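Local coordinates for DSBA-like thioredoxin domain-containing protein (Pseudomonas aeruginosa PAO1, PDB 5HFI) that probably reduces disulfides in the cytosol as a DsbA-like member of the thioredoxin superfamily, and is captured here in a mixed disulfide with glutathione, at residues D14-W19 / F93-P98; A107-G112 / L143-G148. One frame throughout, in Å; residues are numbered along the deposited sequence.

Contact 1. Residues D14-W19 / F93-P98; sequences DPLCGW and FDSAPP. With GSH (glutathione), chain B.
Phe93 meets Leu16: the leucine's CD2 methyl rests over one face of the phenyl ring, offset toward its rim, with CD2 of Leu16 4.2 Å from CD2 of Phe93. The other methyl, CD1, turns instead to the backbone and stops 3.5 Å from Asp94 N. A branched side chain suits this place, one methyl serving the ring, the other the chain after it. The side chain of Asp94 sets out away from 14-19, and its OD2 accepts from Ala96 N (3.1 Å), from above the carboxylate plane, capping the turn into helix 96-109. Ser95 makes the polar link, its OG donating to the syn lone pair of Asp14 OD1 at 2.7 Å; a short hydroxyl fits, as it can also accept from Met46 N. Asp14 OD1 also takes Leu16 N, on its anti side and 35° out of the carboxylate plane, making an Asx turn. Asp14 CG stands anti to the backbone N (chi1 -172°), letting one buried oxygen grip both donors, while OD2 accepts from Met45 N. These bonds probably help fix the turn leading into the thioredoxin-type CxxC, whose Cys17, the N-cap of helix 18-22, is bound through SG to glutathione SG2 (2.0 Å); glutathione CA1 lies over a face of Trp19. Pro98 sets its CB 3.9 Å from CG of Pro15, two compact apolar rings that suit this buried spot, crossing at about a right angle.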
ATOM      1  N   ASP A  14      -3.877  -2.324  -0.559  1.00 10.60           N
ATOM      2  CA  ASP A  14      -4.703  -1.213  -0.128  1.00 11.13           C
ATOM      3  C   ASP A  14      -3.969  -0.512   1.004  1.00 11.29           C
ATOM      4  O   ASP A  14      -3.466  -1.189   1.920  1.00 13.89           O
ATOM      5  CB  ASP A  14      -6.088  -1.631   0.344  1.00 13.43           C
ATOM      6  CG  ASP A  14      -6.986  -0.447   0.590  1.00 18.15           C
ATOM      7  OD1 ASP A  14      -7.006   0.059   1.734  1.00 14.53           O
ATOM      8  OD2 ASP A  14      -7.638  -0.000  -0.378  1.00 19.02           O
ATOM      9  N   PRO A  15      -3.889   0.817   0.981  1.00 11.42           N
ATOM     10  CA  PRO A  15      -3.108   1.522   2.010  1.00 10.40           C
ATOM     11  C   PRO A  15      -3.612   1.316   3.431  1.00 12.81           C
ATOM     12  O   PRO A  15      -2.824   1.466   4.371  1.00 13.14           O
ATOM     13  CB  PRO A  15      -3.208   2.998   1.593  1.00 15.77           C
ATOM     14  CG  PRO A  15      -3.694   2.987   0.181  1.00 15.51           C
ATOM     15  CD  PRO A  15      -4.504   1.745   0.018  1.00 13.21           C
ATOM     16  N   LEU A  16      -4.883   0.965   3.624  1.00 12.26           N
ATOM     17  CA  LEU A  16      -5.433   0.768   4.960  1.00 10.53           C
ATOM     18  C   LEU A  16      -5.517  -0.701   5.355  1.00 16.46           C
ATOM     19  O   LEU A  16      -6.150  -1.029   6.365  1.00 16.88           O
ATOM     20  CB  LEU A  16      -6.811   1.423   5.064  1.00 11.68           C
ATOM     21  CG  LEU A  16      -6.757   2.955   5.033  1.00 16.09           C
ATOM     22  CD1 LEU A  16      -8.103   3.551   4.680  1.00 23.03           C
ATOM     23  CD2 LEU A  16      -6.279   3.501   6.360  1.00 17.15           C
ATOM     24  N   CYS A  17      -4.898  -1.588   4.581  1.00 12.62           N
ATOM     25  CA  CYS A  17      -4.850  -3.008   4.900  1.00 13.89           C
ATOM     26  C   CYS A  17      -3.625  -3.275   5.766  1.00 13.31           C
ATOM     27  O   CYS A  17      -2.491  -3.035   5.334  1.00 12.89           O
ATOM     28  CB  CYS A  17      -4.806  -3.845   3.625  1.00 13.85           C
ATOM     29  SG  CYS A  17      -4.521  -5.600   3.916  1.00 20.91           S
ATOM     30  N   GLY A  18      -3.855  -3.755   6.990  1.00 15.77           N
ATOM     31  CA  GLY A  18      -2.744  -3.998   7.897  1.00 13.97           C
ATOM     32  C   GLY A  18      -1.753  -5.010   7.355  1.00 12.26           C
ATOM     33  O   GLY A  18      -0.542  -4.875   7.545  1.00 13.07           O
ATOM     34  N   TRP A  19      -2.250  -6.039   6.669  1.00 12.65           N
ATOM     35  CA  TRP A  19      -1.344  -7.047   6.133  1.00 15.34           C
ATOM     36  C   TRP A  19      -0.508  -6.499   4.985  1.00 13.02           C
ATOM     37  O   TRP A  19       0.612  -6.970   4.762  1.00 11.77           O
ATOM     38  CB  TRP A  19      -2.129  -8.284   5.705  1.00 12.90           C
ATOM     39  CG  TRP A  19      -2.495  -9.135   6.872  1.00 19.39           C
ATOM     40  CD1 TRP A  19      -3.741  -9.328   7.391  1.00 23.94           C
ATOM     41  CD2 TRP A  19      -1.595  -9.889   7.691  1.00 25.42           C
ATOM     42  NE1 TRP A  19      -3.674 -10.169   8.477  1.00 31.88           N
ATOM     43  CE2 TRP A  19      -2.367 -10.527   8.681  1.00 32.89           C
ATOM     44  CE3 TRP A  19      -0.211 -10.092   7.678  1.00 24.26           C
ATOM     45  CZ2 TRP A  19      -1.802 -11.354   9.649  1.00 33.72           C
ATOM     46  CZ3 TRP A  19       0.349 -10.914   8.642  1.00 26.60           C
ATOM     47  CH2 TRP A  19      -0.445 -11.534   9.613  1.00 30.20           C
ATOM     48  N   PHE A  93     -11.555   6.244   7.749  1.00 18.74           N
ATOM     49  CA  PHE A  93     -10.717   5.298   7.018  1.00 19.17           C
ATOM     50  C   PHE A  93     -11.261   5.211   5.599  1.00 25.42           C
ATOM     51  O   PHE A  93     -12.212   4.475   5.323  1.00 24.90           O
ATOM     52  CB  PHE A  93     -10.683   3.938   7.709  1.00 28.14           C
ATOM     53  CG  PHE A  93      -9.705   3.865   8.851  1.00 31.51           C
ATOM     54  CD1 PHE A  93      -9.319   5.011   9.527  1.00 37.60           C
ATOM     55  CD2 PHE A  93      -9.157   2.652   9.235  1.00 33.39           C
ATOM     56  CE1 PHE A  93      -8.419   4.947  10.573  1.00 41.48           C
ATOM     57  CE2 PHE A  93      -8.256   2.582  10.280  1.00 34.43           C
ATOM     58  CZ  PHE A  93      -7.887   3.731  10.949  1.00 38.94           C
ATOM     59  N   ASP A  94     -10.659   5.986   4.701  1.00 13.83           N
ATOM     60  CA  ASP A  94     -11.057   6.086   3.303  1.00 13.89           C
ATOM     61  C   ASP A  94      -9.854   5.712   2.452  1.00 11.47           C
ATOM     62  O   ASP A  94      -8.827   6.395   2.496  1.00 12.88           O
ATOM     63  CB  ASP A  94     -11.532   7.510   2.985  1.00 16.17           C
ATOM     64  CG  ASP A  94     -12.177   7.632   1.611  1.00 22.71           C
ATOM     65  OD1 ASP A  94     -12.784   8.696   1.335  1.00 20.73           O
ATOM     66  OD2 ASP A  94     -12.068   6.678   0.805  1.00 17.80           O
ATOM     67  N   SER A  95      -9.981   4.634   1.674  1.00 11.87           N
ATOM     68  CA  SER A  95      -8.850   4.157   0.884  1.00 10.95           C
ATOM     69  C   SER A  95      -8.607   4.995  -0.364  1.00 12.05           C
ATOM     70  O   SER A  95      -7.533   4.889  -0.967  1.00 12.09           O
ATOM     71  CB  SER A  95      -9.071   2.699   0.481  1.00 15.19           C
ATOM     72  OG  SER A  95      -9.060   1.847   1.615  1.00 17.71           O
ATOM     73  N   ALA A  96      -9.577   5.826  -0.762  1.00  9.84           N
ATOM     74  CA  ALA A  96      -9.447   6.525  -2.042  1.00  9.68           C
ATOM     75  C   ALA A  96      -8.388   7.617  -2.007  1.00  9.18           C
ATOM     76  O   ALA A  96      -7.519   7.626  -2.900  1.00 11.38           O
ATOM     77  CB  ALA A  96     -10.811   7.063  -2.488  1.00 10.69           C
ATOM     78  N   PRO A  97      -8.375   8.546  -1.052  1.00  8.65           N
ATOM     79  CA  PRO A  97      -7.367   9.620  -1.083  1.00  8.89           C
ATOM     80  C   PRO A  97      -5.941   9.090  -1.029  1.00  7.42           C
ATOM     81  O   PRO A  97      -5.109   9.523  -1.839  1.00  7.37           O
ATOM     82  CB  PRO A  97      -7.718  10.484   0.140  1.00  9.58           C
ATOM     83  CG  PRO A  97      -9.182  10.241   0.341  1.00 12.50           C
ATOM     84  CD  PRO A  97      -9.383   8.792   0.002  1.00 10.57           C
ATOM     85  N   PRO A  98      -5.595   8.166  -0.116  1.00  7.10           N
ATOM     86  CA  PRO A  98      -4.209   7.667  -0.133  1.00  7.60           C
ATOM     87  C   PRO A  98      -3.853   6.944  -1.416  1.00  7.37           C
ATOM     88  O   PRO A  98      -2.699   7.011  -1.855  1.00  6.64           O
ATOM     89  CB  PRO A  98      -4.143   6.719   1.074  1.00  8.17           C
ATOM     90  CG  PRO A  98      -5.523   6.471   1.468  1.00  9.37           C
ATOM     91  CD  PRO A  98      -6.316   7.661   1.067  1.00  7.90           C
TER
HETATM   92  N1  GSH B 301      -2.433 -12.091   4.260  1.00 32.11           N
HETATM   93  CA1 GSH B 301      -3.157 -12.405   5.479  1.00 34.30           C
HETATM   94  C1  GSH B 301      -2.905 -13.859   5.872  1.00 43.77           C
HETATM   95  O11 GSH B 301      -3.854 -14.567   6.301  1.00 46.49           O
HETATM   96  O12 GSH B 301      -1.749 -14.350   5.768  1.00 48.65           O
HETATM   97  CB1 GSH B 301      -4.650 -12.189   5.249  1.00 29.61           C
HETATM   98  CG1 GSH B 301      -4.832 -11.021   4.286  1.00 33.43           C
HETATM   99  CD1 GSH B 301      -6.137 -10.287   4.585  1.00 32.10           C
HETATM  100  OE1 GSH B 301      -6.978 -10.805   5.242  1.00 34.75           O
HETATM  101  N2  GSH B 301      -6.339  -8.947   4.066  1.00 26.75           N
HETATM  102  CA2 GSH B 301      -7.576  -8.241   4.338  1.00 25.77           C
HETATM  103  C2  GSH B 301      -8.582  -8.625   3.253  1.00 27.11           C
HETATM  104  O2  GSH B 301      -8.358  -8.367   2.116  1.00 21.67           O
HETATM  105  CB2 GSH B 301      -7.335  -6.730   4.313  1.00 28.35           C
HETATM  106  SG2 GSH B 301      -5.851  -6.276   5.265  1.00 33.81           S
HETATM  107  N3  GSH B 301      -9.807  -9.319   3.609  1.00 35.66           N
HETATM  108  CA3 GSH B 301     -10.761  -9.694   2.580  1.00 39.97           C
HETATM  109  C3  GSH B 301     -11.366  -8.441   1.952  1.00 44.37           C
HETATM  110  O31 GSH B 301     -11.430  -8.334   0.700  1.00 49.23           O
HETATM  111  O32 GSH B 301     -11.800  -7.518   2.689  1.00 46.51           O

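Contact 2. Residues A107-G112 / L143-G148; sequences ALDGLG and LGLGEG
Leu111 and Leu145 touch methyl to methyl, CD1 of Leu111 lying 3.6 Å from CD1 of Leu145 as the two side chains slant across each other. The same Leu145 methyl is approached by Asp109, whose OD2 comes within 3.5 Å of Leu145 CD1; this is a van der Waals contact, and the carboxylate suits the exposed surface here, where it can face water. Leu145 is buried, as befits an apolar side chain whose one methyl meets both. Its CG is anti to the carbonyl carbon (chi1 -71°), directing the branch at the turn opposite. One residue before Asp109, Leu108 lays its CD1 methyl against the backbone of Gly148, 3.6 Å from that residue's C. Glycine fits there because at its backbone angles a beta carbon would collide with the carbonyl oxygen of Glu147. The contact joins the C-terminal end of helix 96-109 and the turn after it to the loop from helix 133-142 to helix 149-157, within the helical part of this DsbA-like fold. A Schellman motif ends helix 133-142, with Gly144 at C-prime and Leu145 N bonded to Gly140 O, and so sets where Leu145 leaves the turn. On the other side Gly110 takes positive phi as the chain leaves its helix, and Leu111 then stands at the N-cap of helix 112-124. Beyond Gly148, Leu108 also packs on Phe149 and Ala152 of helix 149-157.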
ATOM      1  N   ALA A 107       2.775   9.035 -11.130  1.00 15.35           N
ATOM      2  CA  ALA A 107       2.643   9.815 -12.357  1.00 14.43           C
ATOM      3  C   ALA A 107       3.671  10.939 -12.419  1.00 20.11           C
ATOM      4  O   ALA A 107       4.256  11.195 -13.478  1.00 23.21           O
ATOM      5  CB  ALA A 107       1.228  10.382 -12.468  1.00 14.92           C
ATOM      6  N   LEU A 108       3.906  11.618 -11.295  1.00 18.48           N
ATOM      7  CA  LEU A 108       4.812  12.763 -11.286  1.00 19.12           C
ATOM      8  C   LEU A 108       6.270  12.331 -11.342  1.00 22.81           C
ATOM      9  O   LEU A 108       7.056  12.869 -12.129  1.00 25.96           O
ATOM     10  CB  LEU A 108       4.577  13.610 -10.037  1.00 20.74           C
ATOM     11  CG  LEU A 108       3.855  14.947 -10.169  1.00 33.11           C
ATOM     12  CD1 LEU A 108       3.976  15.690  -8.858  1.00 37.04           C
ATOM     13  CD2 LEU A 108       4.431  15.774 -11.305  1.00 37.25           C
ATOM     14  N   ASP A 109       6.650  11.367 -10.507  1.00 19.26           N
ATOM     15  CA  ASP A 109       8.061  11.116 -10.250  1.00 23.19           C
ATOM     16  C   ASP A 109       8.403   9.631 -10.211  1.00 22.82           C
ATOM     17  O   ASP A 109       9.535   9.286  -9.849  1.00 20.99           O
ATOM     18  CB  ASP A 109       8.470  11.779  -8.927  1.00 27.02           C
ATOM     19  CG  ASP A 109       9.799  12.499  -9.016  1.00 49.01           C
ATOM     20  OD1 ASP A 109      10.652  12.073  -9.811  1.00 54.55           O
ATOM     21  OD2 ASP A 109       9.997  13.492  -8.286  1.00 58.35           O
ATOM     22  N   GLY A 110       7.476   8.747 -10.570  1.00 19.62           N
ATOM     23  CA  GLY A 110       7.729   7.322 -10.438  1.00 18.53           C
ATOM     24  C   GLY A 110       8.003   6.887  -9.017  1.00 19.28           C
ATOM     25  O   GLY A 110       8.765   5.939  -8.798  1.00 17.13           O
ATOM     26  N   LEU A 111       7.403   7.562  -8.037  1.00 16.67           N
ATOM     27  CA  LEU A 111       7.629   7.285  -6.624  1.00 13.89           C
ATOM     28  C   LEU A 111       6.408   6.657  -5.959  1.00 12.14           C
ATOM     29  O   LEU A 111       6.145   6.905  -4.780  1.00 11.67           O
ATOM     30  CB  LEU A 111       8.027   8.565  -5.892  1.00 13.56           C
ATOM     31  CG  LEU A 111       9.407   9.136  -6.224  1.00 25.49           C
ATOM     32  CD1 LEU A 111       9.622  10.449  -5.505  1.00 26.45           C
ATOM     33  CD2 LEU A 111      10.486   8.142  -5.843  1.00 25.28           C
ATOM     34  N   GLY A 112       5.657   5.847  -6.707  1.00 14.79           N
ATOM     35  CA  GLY A 112       4.466   5.228  -6.145  1.00  9.71           C
ATOM     36  C   GLY A 112       4.775   4.337  -4.956  1.00 12.52           C
ATOM     37  O   GLY A 112       4.160   4.461  -3.895  1.00 10.06           O
ATOM     38  N   LEU A 143       8.688  14.059   0.481  1.00 14.63           N
ATOM     39  CA  LEU A 143       9.417  13.305  -0.530  1.00 19.01           C
ATOM     40  C   LEU A 143       9.944  14.183  -1.656  1.00 20.72           C
ATOM     41  O   LEU A 143      10.475  13.655  -2.636  1.00 24.68           O
ATOM     42  CB  LEU A 143       8.531  12.197  -1.111  1.00 24.33           C
ATOM     43  CG  LEU A 143       7.977  11.149  -0.137  1.00 27.79           C
ATOM     44  CD1 LEU A 143       7.371   9.986  -0.897  1.00 28.78           C
ATOM     45  CD2 LEU A 143       9.043  10.644   0.810  1.00 30.64           C
ATOM     46  N   GLY A 144       9.809  15.499  -1.541  1.00 16.82           N
ATOM     47  CA  GLY A 144      10.350  16.384  -2.553  1.00 27.31           C
ATOM     48  C   GLY A 144       9.498  16.499  -3.795  1.00 32.71           C
ATOM     49  O   GLY A 144      10.035  16.574  -4.904  1.00 35.08           O
ATOM     50  N   LEU A 145       8.173  16.487  -3.645  1.00 27.01           N
ATOM     51  CA  LEU A 145       7.260  16.669  -4.769  1.00 27.05           C
ATOM     52  C   LEU A 145       6.414  17.935  -4.636  1.00 26.37           C
ATOM     53  O   LEU A 145       5.417  18.076  -5.351  1.00 22.41           O
ATOM     54  CB  LEU A 145       6.344  15.442  -4.928  1.00 21.39           C
ATOM     55  CG  LEU A 145       6.783  14.049  -5.429  1.00 32.30           C
ATOM     56  CD1 LEU A 145       8.271  13.750  -5.244  1.00 44.76           C
ATOM     57  CD2 LEU A 145       5.932  12.941  -4.787  1.00 28.05           C
ATOM     58  N   GLY A 146       6.805  18.872  -3.763  1.00 20.80           N
ATOM     59  CA  GLY A 146       5.963  20.029  -3.480  1.00 25.75           C
ATOM     60  C   GLY A 146       5.587  20.852  -4.699  1.00 34.51           C
ATOM     61  O   GLY A 146       4.571  21.556  -4.688  1.00 35.18           O
ATOM     62  N   GLU A 147       6.389  20.785  -5.759  1.00 29.52           N
ATOM     63  CA  GLU A 147       6.096  21.499  -7.000  1.00 35.68           C
ATOM     64  C   GLU A 147       5.320  20.568  -7.923  1.00 36.39           C
ATOM     65  O   GLU A 147       5.901  19.727  -8.612  1.00 43.45           O
ATOM     66  CB  GLU A 147       7.379  21.994  -7.658  1.00 37.84           C
ATOM     67  CG  GLU A 147       7.155  22.721  -8.973  1.00 48.48           C
ATOM     68  CD  GLU A 147       6.242  23.926  -8.832  1.00 56.84           C
ATOM     69  OE1 GLU A 147       5.007  23.756  -8.917  1.00 59.50           O
ATOM     70  OE2 GLU A 147       6.760  25.044  -8.633  1.00 60.25           O
ATOM     71  N   GLY A 148       3.996  20.713  -7.930  1.00 32.72           N
ATOM     72  CA  GLY A 148       3.135  19.985  -8.840  1.00 27.33           C
ATOM     73  C   GLY A 148       2.340  18.855  -8.219  1.00 20.80           C
ATOM     74  O   GLY A 148       1.391  18.378  -8.853  1.00 20.43           O
TER

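Helix 96-109 ties the two contacts together: contact 1 holds its beginning and contact 2 its end. Their centres lie about 20 Å apart and their nearest atoms about 8 Å, without touching. Along the chain they come in series, the first closing at 93-98 before the second opens at 107-112. Contact 1 is buried, its centre about 7 Å from the centre of the chain, and joins the loop after strand 8-13 to the helical part of the fold. Contact 2, about 16 Å out by the same measure, joins that helix's end to the loop between helices 133-142 and 149-157. One helix thus runs from beside the glutathione-bearing loop to the outer helical surface.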